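Local coordinates for NIF3-related protein (Bacillus cereus, PDB 2GX8), which is of unknown function but, as a NIF3-family member, binds zinc at a two-metal site and carries an additional, probably regulatory, domain, at residues E80-G85 with I117-A122; V170-E175 with A247-E252. All coordinates share one frame; numbering follows the deposited sequence.

Contact 1 of 2, residues E80-G85 with I117-A122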
ATOM      1  N   GLU C  80      20.880  19.945  33.083  1.00 58.02           N
ATOM      2  CA  GLU C  80      21.081  19.216  34.340  1.00 57.76           C
ATOM      3  C   GLU C  80      22.217  18.205  34.228  1.00 57.41           C
ATOM      4  O   GLU C  80      22.999  18.017  35.161  1.00 56.94           O
ATOM      5  CB  GLU C  80      19.801  18.501  34.744  1.00 57.48           C
ATOM      6  CG  GLU C  80      19.844  17.907  36.142  1.00 59.29           C
ATOM      7  CD  GLU C  80      18.604  17.107  36.479  1.00 60.23           C
ATOM      8  OE1 GLU C  80      18.237  17.063  37.676  1.00 61.53           O
ATOM      9  OE2 GLU C  80      17.988  16.545  35.542  1.00 60.40           O
ATOM     10  N   ALA C  81      22.295  17.570  33.064  1.00 56.59           N
ATOM     11  CA  ALA C  81      23.315  16.588  32.784  1.00 56.12           C
ATOM     12  C   ALA C  81      24.693  17.261  32.733  1.00 56.17           C
ATOM     13  O   ALA C  81      25.703  16.659  33.105  1.00 56.98           O
ATOM     14  CB  ALA C  81      23.007  15.886  31.486  1.00 55.96           C
ATOM     15  N   ILE C  82      24.717  18.515  32.288  1.00 55.91           N
ATOM     16  CA  ILE C  82      25.947  19.299  32.220  1.00 54.74           C
ATOM     17  C   ILE C  82      26.386  19.763  33.623  1.00 56.01           C
ATOM     18  O   ILE C  82      27.604  19.823  33.922  1.00 55.24           O
ATOM     19  CB  ILE C  82      25.780  20.470  31.220  1.00 54.11           C
ATOM     20  CG1 ILE C  82      25.423  19.909  29.855  1.00 50.83           C
ATOM     21  CG2 ILE C  82      27.038  21.294  31.077  1.00 53.00           C
ATOM     22  CD1 ILE C  82      25.099  20.951  28.848  1.00 50.31           C
ATOM     23  N   GLN C  83      25.424  20.058  34.503  1.00 56.20           N
ATOM     24  CA  GLN C  83      25.790  20.500  35.863  1.00 57.77           C
ATOM     25  C   GLN C  83      26.248  19.338  36.748  1.00 57.27           C
ATOM     26  O   GLN C  83      26.825  19.548  37.825  1.00 57.73           O
ATOM     27  CB  GLN C  83      24.648  21.272  36.539  1.00 58.06           C
ATOM     28  CG  GLN C  83      24.340  22.637  35.920  1.00 62.58           C
ATOM     29  CD  GLN C  83      25.462  23.696  36.108  1.00 68.94           C
ATOM     30  OE1 GLN C  83      25.653  24.570  35.254  1.00 69.13           O
ATOM     31  NE2 GLN C  83      26.196  23.616  37.227  1.00 69.20           N
ATOM     32  N   LEU C  84      25.985  18.118  36.280  1.00 56.81           N
ATOM     33  CA  LEU C  84      26.320  16.895  37.007  1.00 55.85           C
ATOM     34  C   LEU C  84      27.578  16.203  36.491  1.00 55.91           C
ATOM     35  O   LEU C  84      28.235  15.471  37.242  1.00 56.76           O
ATOM     36  CB  LEU C  84      25.149  15.912  36.940  1.00 56.04           C
ATOM     37  CG  LEU C  84      23.871  16.234  37.708  1.00 54.07           C
ATOM     38  CD1 LEU C  84      22.793  15.297  37.265  1.00 52.42           C
ATOM     39  CD2 LEU C  84      24.111  16.139  39.226  1.00 53.16           C
ATOM     40  N   GLY C  85      27.918  16.449  35.223  1.00 55.35           N
ATOM     41  CA  GLY C  85      29.069  15.799  34.577  1.00 53.00           C
ATOM     42  C   GLY C  85      28.628  14.478  33.942  1.00 52.29           C
ATOM     43  O   GLY C  85      29.411  13.537  33.800  1.00 50.67           O
ATOM     44  N   ILE C 117      25.030  17.430  21.178  1.00 56.42           N
ATOM     45  CA  ILE C 117      26.214  17.227  20.341  1.00 56.71           C
ATOM     46  C   ILE C 117      27.403  18.085  20.739  1.00 55.43           C
ATOM     47  O   ILE C 117      28.506  17.566  20.853  1.00 59.00           O
ATOM     48  CB  ILE C 117      25.908  17.356  18.835  1.00 57.48           C
ATOM     49  CG1 ILE C 117      25.211  16.073  18.362  1.00 56.00           C
ATOM     50  CG2 ILE C 117      27.209  17.573  18.036  1.00 56.89           C
ATOM     51  CD1 ILE C 117      25.024  15.989  16.863  1.00 58.54           C
ATOM     52  N   LYS C 118      27.199  19.375  20.971  1.00 54.21           N
ATOM     53  CA  LYS C 118      28.297  20.256  21.373  1.00 52.66           C
ATOM     54  C   LYS C 118      28.946  19.876  22.699  1.00 52.58           C
ATOM     55  O   LYS C 118      30.126  20.143  22.935  1.00 51.71           O
ATOM     56  CB  LYS C 118      27.844  21.715  21.439  1.00 52.31           C
ATOM     57  CG  LYS C 118      27.619  22.336  20.095  1.00 52.62           C
ATOM     58  CD  LYS C 118      27.512  23.822  20.198  1.00 52.41           C
ATOM     59  CE  LYS C 118      27.198  24.415  18.839  1.00 53.18           C
ATOM     60  NZ  LYS C 118      27.273  25.909  18.858  1.00 52.99           N
ATOM     61  N   ASN C 119      28.167  19.240  23.559  1.00 53.53           N
ATOM     62  CA  ASN C 119      28.643  18.864  24.877  1.00 53.61           C
ATOM     63  C   ASN C 119      28.982  17.400  25.027  1.00 53.36           C
ATOM     64  O   ASN C 119      29.083  16.918  26.151  1.00 52.82           O
ATOM     65  CB  ASN C 119      27.621  19.304  25.923  1.00 53.22           C
ATOM     66  CG  ASN C 119      27.595  20.807  26.093  1.00 56.14           C
ATOM     67  OD1 ASN C 119      28.519  21.394  26.686  1.00 57.32           O
ATOM     68  ND2 ASN C 119      26.541  21.447  25.584  1.00 53.70           N
ATOM     69  N   ASP C 120      29.158  16.702  23.900  1.00 53.58           N
ATOM     70  CA  ASP C 120      29.508  15.269  23.900  1.00 54.64           C
ATOM     71  C   ASP C 120      28.591  14.439  24.815  1.00 55.95           C
ATOM     72  O   ASP C 120      29.078  13.589  25.570  1.00 57.42           O
ATOM     73  CB  ASP C 120      30.984  15.048  24.295  1.00 53.52           C
ATOM     74  CG  ASP C 120      31.962  15.668  23.315  1.00 54.34           C
ATOM     75  OD1 ASP C 120      31.516  16.032  22.219  1.00 49.10           O
ATOM     76  OD2 ASP C 120      33.195  15.769  23.622  1.00 55.72           O
ATOM     77  N   ILE C 121      27.279  14.698  24.758  1.00 56.49           N
ATOM     78  CA  ILE C 121      26.327  13.959  25.583  1.00 57.01           C
ATOM     79  C   ILE C 121      25.614  12.896  24.771  1.00 56.97           C
ATOM     80  O   ILE C 121      25.000  13.216  23.765  1.00 57.96           O
ATOM     81  CB  ILE C 121      25.277  14.865  26.214  1.00 56.47           C
ATOM     82  CG1 ILE C 121      25.954  15.826  27.192  1.00 59.30           C
ATOM     83  CG2 ILE C 121      24.195  14.020  26.950  1.00 54.64           C
ATOM     84  CD1 ILE C 121      24.956  16.762  27.842  1.00 61.62           C
ATOM     85  N   ALA C 122      25.714  11.638  25.217  1.00 55.89           N
ATOM     86  CA  ALA C 122      25.094  10.526  24.542  1.00 54.34           C
ATOM     87  C   ALA C 122      23.647  10.427  25.009  1.00 54.18           C
ATOM     88  O   ALA C 122      23.351  10.643  26.178  1.00 52.82           O
ATOM     89  CB  ALA C 122      25.843   9.256  24.837  1.00 54.46           C
TER

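Contact 2 of 2, residues V170-E175 with A247-E252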
ATOM      1  N   VAL C 170      29.084 -40.352  31.334  1.00 61.48           N
ATOM      2  CA  VAL C 170      28.747 -40.332  32.777  1.00 61.89           C
ATOM      3  C   VAL C 170      29.839 -39.679  33.616  1.00 62.00           C
ATOM      4  O   VAL C 170      29.559 -39.112  34.683  1.00 62.98           O
ATOM      5  CB  VAL C 170      28.407 -41.766  33.346  1.00 62.15           C
ATOM      6  CG1 VAL C 170      28.045 -41.696  34.817  1.00 62.78           C
ATOM      7  CG2 VAL C 170      27.234 -42.443  32.566  1.00 62.19           C
ATOM      8  N   THR C 171      31.080 -39.738  33.134  1.00 61.67           N
ATOM      9  CA  THR C 171      32.191 -39.089  33.830  1.00 61.22           C
ATOM     10  C   THR C 171      31.994 -37.576  33.862  1.00 60.95           C
ATOM     11  O   THR C 171      32.341 -36.922  34.834  1.00 60.88           O
ATOM     12  CB  THR C 171      33.559 -39.397  33.189  1.00 61.13           C
ATOM     13  OG1 THR C 171      33.540 -39.044  31.801  1.00 60.11           O
ATOM     14  CG2 THR C 171      33.912 -40.869  33.337  1.00 62.75           C
ATOM     15  N   HIS C 172      31.401 -37.017  32.819  1.00 60.45           N
ATOM     16  CA  HIS C 172      31.246 -35.577  32.797  1.00 60.65           C
ATOM     17  C   HIS C 172      29.832 -35.062  32.913  1.00 59.76           C
ATOM     18  O   HIS C 172      29.605 -33.855  32.878  1.00 59.60           O
ATOM     19  CB  HIS C 172      31.966 -35.002  31.587  1.00 61.09           C
ATOM     20  CG  HIS C 172      33.460 -35.073  31.704  1.00 63.28           C
ATOM     21  ND1 HIS C 172      34.223 -34.013  32.151  1.00 64.46           N
ATOM     22  CD2 HIS C 172      34.329 -36.083  31.454  1.00 62.42           C
ATOM     23  CE1 HIS C 172      35.498 -34.361  32.159  1.00 67.32           C
ATOM     24  NE2 HIS C 172      35.588 -35.612  31.739  1.00 67.84           N
ATOM     25  N   ALA C 173      28.897 -35.979  33.115  1.00 59.12           N
ATOM     26  CA  ALA C 173      27.486 -35.640  33.187  1.00 58.78           C
ATOM     27  C   ALA C 173      27.118 -34.614  34.266  1.00 58.26           C
ATOM     28  O   ALA C 173      26.447 -33.624  33.968  1.00 57.77           O
ATOM     29  CB  ALA C 173      26.656 -36.901  33.337  1.00 58.62           C
ATOM     30  N   GLU C 174      27.561 -34.848  35.498  1.00 57.67           N
ATOM     31  CA  GLU C 174      27.241 -33.966  36.623  1.00 57.82           C
ATOM     32  C   GLU C 174      27.789 -32.547  36.440  1.00 57.85           C
ATOM     33  O   GLU C 174      27.155 -31.545  36.796  1.00 57.59           O
ATOM     34  CB  GLU C 174      27.747 -34.595  37.927  1.00 58.50           C
ATOM     35  CG  GLU C 174      27.539 -33.761  39.190  1.00 57.90           C
ATOM     36  CD  GLU C 174      26.073 -33.561  39.566  1.00 57.87           C
ATOM     37  OE1 GLU C 174      25.180 -34.236  39.010  1.00 53.86           O
ATOM     38  OE2 GLU C 174      25.823 -32.726  40.459  1.00 60.11           O
ATOM     39  N   GLU C 175      28.976 -32.487  35.868  1.00 57.92           N
ATOM     40  CA  GLU C 175      29.655 -31.251  35.569  1.00 58.42           C
ATOM     41  C   GLU C 175      28.879 -30.458  34.492  1.00 57.50           C
ATOM     42  O   GLU C 175      28.754 -29.238  34.580  1.00 57.28           O
ATOM     43  CB  GLU C 175      31.057 -31.624  35.099  1.00 58.91           C
ATOM     44  CG  GLU C 175      31.994 -30.487  34.845  1.00 64.95           C
ATOM     45  CD  GLU C 175      33.409 -30.971  34.553  1.00 70.54           C
ATOM     46  OE1 GLU C 175      33.721 -32.168  34.839  1.00 71.26           O
ATOM     47  OE2 GLU C 175      34.209 -30.142  34.046  1.00 72.90           O
ATOM     48  N   ALA C 247      32.127 -27.094  29.371  1.00 56.09           N
ATOM     49  CA  ALA C 247      32.139 -28.130  30.410  1.00 56.10           C
ATOM     50  C   ALA C 247      32.265 -29.517  29.828  1.00 56.78           C
ATOM     51  O   ALA C 247      32.817 -30.432  30.457  1.00 56.63           O
ATOM     52  CB  ALA C 247      30.882 -28.041  31.249  1.00 56.20           C
ATOM     53  N   HIS C 248      31.736 -29.667  28.618  1.00 57.30           N
ATOM     54  CA  HIS C 248      31.752 -30.943  27.924  1.00 57.08           C
ATOM     55  C   HIS C 248      33.191 -31.291  27.573  1.00 57.80           C
ATOM     56  O   HIS C 248      33.931 -30.450  27.066  1.00 56.75           O
ATOM     57  CB  HIS C 248      30.857 -30.886  26.672  1.00 56.73           C
ATOM     58  CG  HIS C 248      30.367 -32.229  26.216  1.00 54.42           C
ATOM     59  ND1 HIS C 248      31.114 -33.061  25.411  1.00 50.84           N
ATOM     60  CD2 HIS C 248      29.205 -32.884  26.459  1.00 50.38           C
ATOM     61  CE1 HIS C 248      30.435 -34.170  25.182  1.00 49.48           C
ATOM     62  NE2 HIS C 248      29.276 -34.090  25.810  1.00 46.75           N
ATOM     63  N   PRO C 249      33.593 -32.532  27.867  1.00 59.24           N
ATOM     64  CA  PRO C 249      34.937 -33.022  27.623  1.00 61.17           C
ATOM     65  C   PRO C 249      35.276 -33.160  26.147  1.00 63.15           C
ATOM     66  O   PRO C 249      36.458 -33.229  25.795  1.00 64.02           O
ATOM     67  CB  PRO C 249      34.919 -34.416  28.264  1.00 61.45           C
ATOM     68  CG  PRO C 249      33.495 -34.826  28.217  1.00 60.40           C
ATOM     69  CD  PRO C 249      32.741 -33.564  28.479  1.00 58.90           C
ATOM     70  N   TYR C 250      34.261 -33.223  25.291  1.00 64.83           N
ATOM     71  CA  TYR C 250      34.523 -33.384  23.873  1.00 66.49           C
ATOM     72  C   TYR C 250      34.701 -32.065  23.155  1.00 66.88           C
ATOM     73  O   TYR C 250      34.295 -31.002  23.640  1.00 66.68           O
ATOM     74  CB  TYR C 250      33.470 -34.236  23.165  1.00 67.82           C
ATOM     75  CG  TYR C 250      33.402 -35.665  23.635  1.00 69.32           C
ATOM     76  CD1 TYR C 250      34.499 -36.271  24.243  1.00 70.09           C
ATOM     77  CD2 TYR C 250      32.268 -36.441  23.382  1.00 70.74           C
ATOM     78  CE1 TYR C 250      34.447 -37.586  24.656  1.00 72.97           C
ATOM     79  CE2 TYR C 250      32.201 -37.760  23.780  1.00 71.18           C
ATOM     80  CZ  TYR C 250      33.297 -38.333  24.416  1.00 72.76           C
ATOM     81  OH  TYR C 250      33.252 -39.660  24.805  1.00 73.65           O
ATOM     82  N   GLU C 251      35.342 -32.158  21.997  1.00 67.39           N
ATOM     83  CA  GLU C 251      35.606 -30.999  21.169  1.00 68.02           C
ATOM     84  C   GLU C 251      34.463 -30.871  20.179  1.00 66.94           C
ATOM     85  O   GLU C 251      33.889 -29.793  20.015  1.00 67.40           O
ATOM     86  CB  GLU C 251      37.016 -31.090  20.554  1.00 68.24           C
ATOM     87  CG  GLU C 251      38.094 -30.781  21.620  1.00 69.24           C
ATOM     88  CD  GLU C 251      39.517 -31.102  21.204  1.00 69.86           C
ATOM     89  OE1 GLU C 251      39.826 -32.286  20.915  1.00 72.19           O
ATOM     90  OE2 GLU C 251      40.345 -30.166  21.225  1.00 72.00           O
ATOM     91  N   GLU C 252      34.107 -31.987  19.554  1.00 65.93           N
ATOM     92  CA  GLU C 252      32.931 -32.034  18.690  1.00 64.71           C
ATOM     93  C   GLU C 252      31.742 -32.560  19.543  1.00 62.17           C
ATOM     94  O   GLU C 252      31.677 -33.750  19.886  1.00 62.27           O
ATOM     95  CB  GLU C 252      33.197 -32.855  17.403  1.00 65.46           C
ATOM     96  CG  GLU C 252      33.791 -34.296  17.556  1.00 69.26           C
ATOM     97  CD  GLU C 252      35.324 -34.379  17.731  1.00 73.81           C
ATOM     98  OE1 GLU C 252      35.985 -33.348  18.029  1.00 75.68           O
ATOM     99  OE2 GLU C 252      35.862 -35.502  17.571  1.00 72.29           O
TER

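Contact 1 of 2, residues E80-G85 with I117-A122
I82 and N119 meet at about a right angle, the isoleucine reaching from one helix over the amide of the other segment. Its terminal methyl CD1 lies above the flat face of the amide, 3.7 Å from N119 CG and 3.6 Å from N119 ND2. The amide therefore offers I82 its face, while its ND2 is hydrogen-bonded back to K115 O in the last turns of helix 108-118. That bond probably limits rotation of the amide and helps keep this face turned to the methyl. With CG1 of I82 anti to the carbonyl carbon (chi1 -58°) and the chain extended beyond it, CD1 is carried out across the gap. Asparagine suits this place, just past the end of helix 108-118, because it can pair with the helix backbone and still turn the flat face of its amide to a methyl group.

Deeper in, I121 also crosses I82 nearly perpendicularly. Its CD1 comes within 3.8 Å of I82 CG1 and, more loosely, 4.2 Å of A81 CB. A81 is small enough for helix 75-84 to lie close to the sheet, where the alanine touches L68 and I89; I121 rests on I89 as well. The chain reaches I121 through a Schellman motif: D120, with positive phi, is the C-prime residue, and D120 N bonds back to I117 O.

Purely apolar across its inner part, the contact joins the C-terminal end of helix 75-84 to the turn that leads from helix 108-118 into strand 122-125, in successive beta-alpha-beta crossovers packed over the parallel strands 66-70, 88-91 and 122-125 of an alpha/beta sheet.

Contact 2 of 2, residues V170-E175 with A247-E252
A CH-pi stack of proline on histidine joins the N-terminal part of helix 170-182 to the loop leaving helix 237-247, in a region whose beta-alpha-beta-beta-alpha-beta order is that of a ferredoxin-like fold. P249 turns its CB-CG-CD side to one face of the H172 imidazole: its CB stands 3.6 Å from the ring centroid and only 9° off the ring normal. The two side chains run past each other in opposite directions, which spreads the contact along the proline. Thus P249 CG sits 3.5 Å from H172 CG, and P249 CD is equally close to H172 CB. A rigid, apolar proline ring is well matched to a flat aromatic one at a surface site.

H172 is steadied from its own helix by a weak bond from ND1 to E175 OE1, 3.3 Å long and well bent. E175, with CG anti to the backbone N (chi1 -175°), extends beside A247, whose methyl CB lies 4.1 Å from E175 O; the small residue lets the two helices approach.

On the other side of the loop, H248 turns away from the helix and probably steadies the turn. Its ND1 accepts a hydrogen bond of 3.2 Å from Y250 N, with an N-H...N angle of 155°, and its NE2 is hydrogen-bonded to F167 O. P249 CD also lies 3.4 Å above the H248 plane, toward its rim.

A247 goes on to touch V176 and A179 of helix 170-182, while H248 ties the loop back to strand 150-168, so the end of helix 237-247 is held against both the neighbouring helix and the sheet.

How the contacts relate
The two contacts hold different elements, their centres about 51 Å and nearest atoms about 37 Å apart. Contact 1 is partly buried: its inner residues lean on the parallel strands of a mixed sheet, and aliphatic packing gives way to an amide face only toward the outside. Contact 2 is a surface contact with none of its touching residues buried, and an aromatic face against a proline takes the place of isoleucines crossing each other. Neither has a hydrogen bond between its segments; N119 pairs with backbone of the helix before it, H172 weakly with E175. Other subunits are also met differently: K118 and D120 pair with D120 and K118 of a second subunit, whereas E174 and E252 reach two further ones.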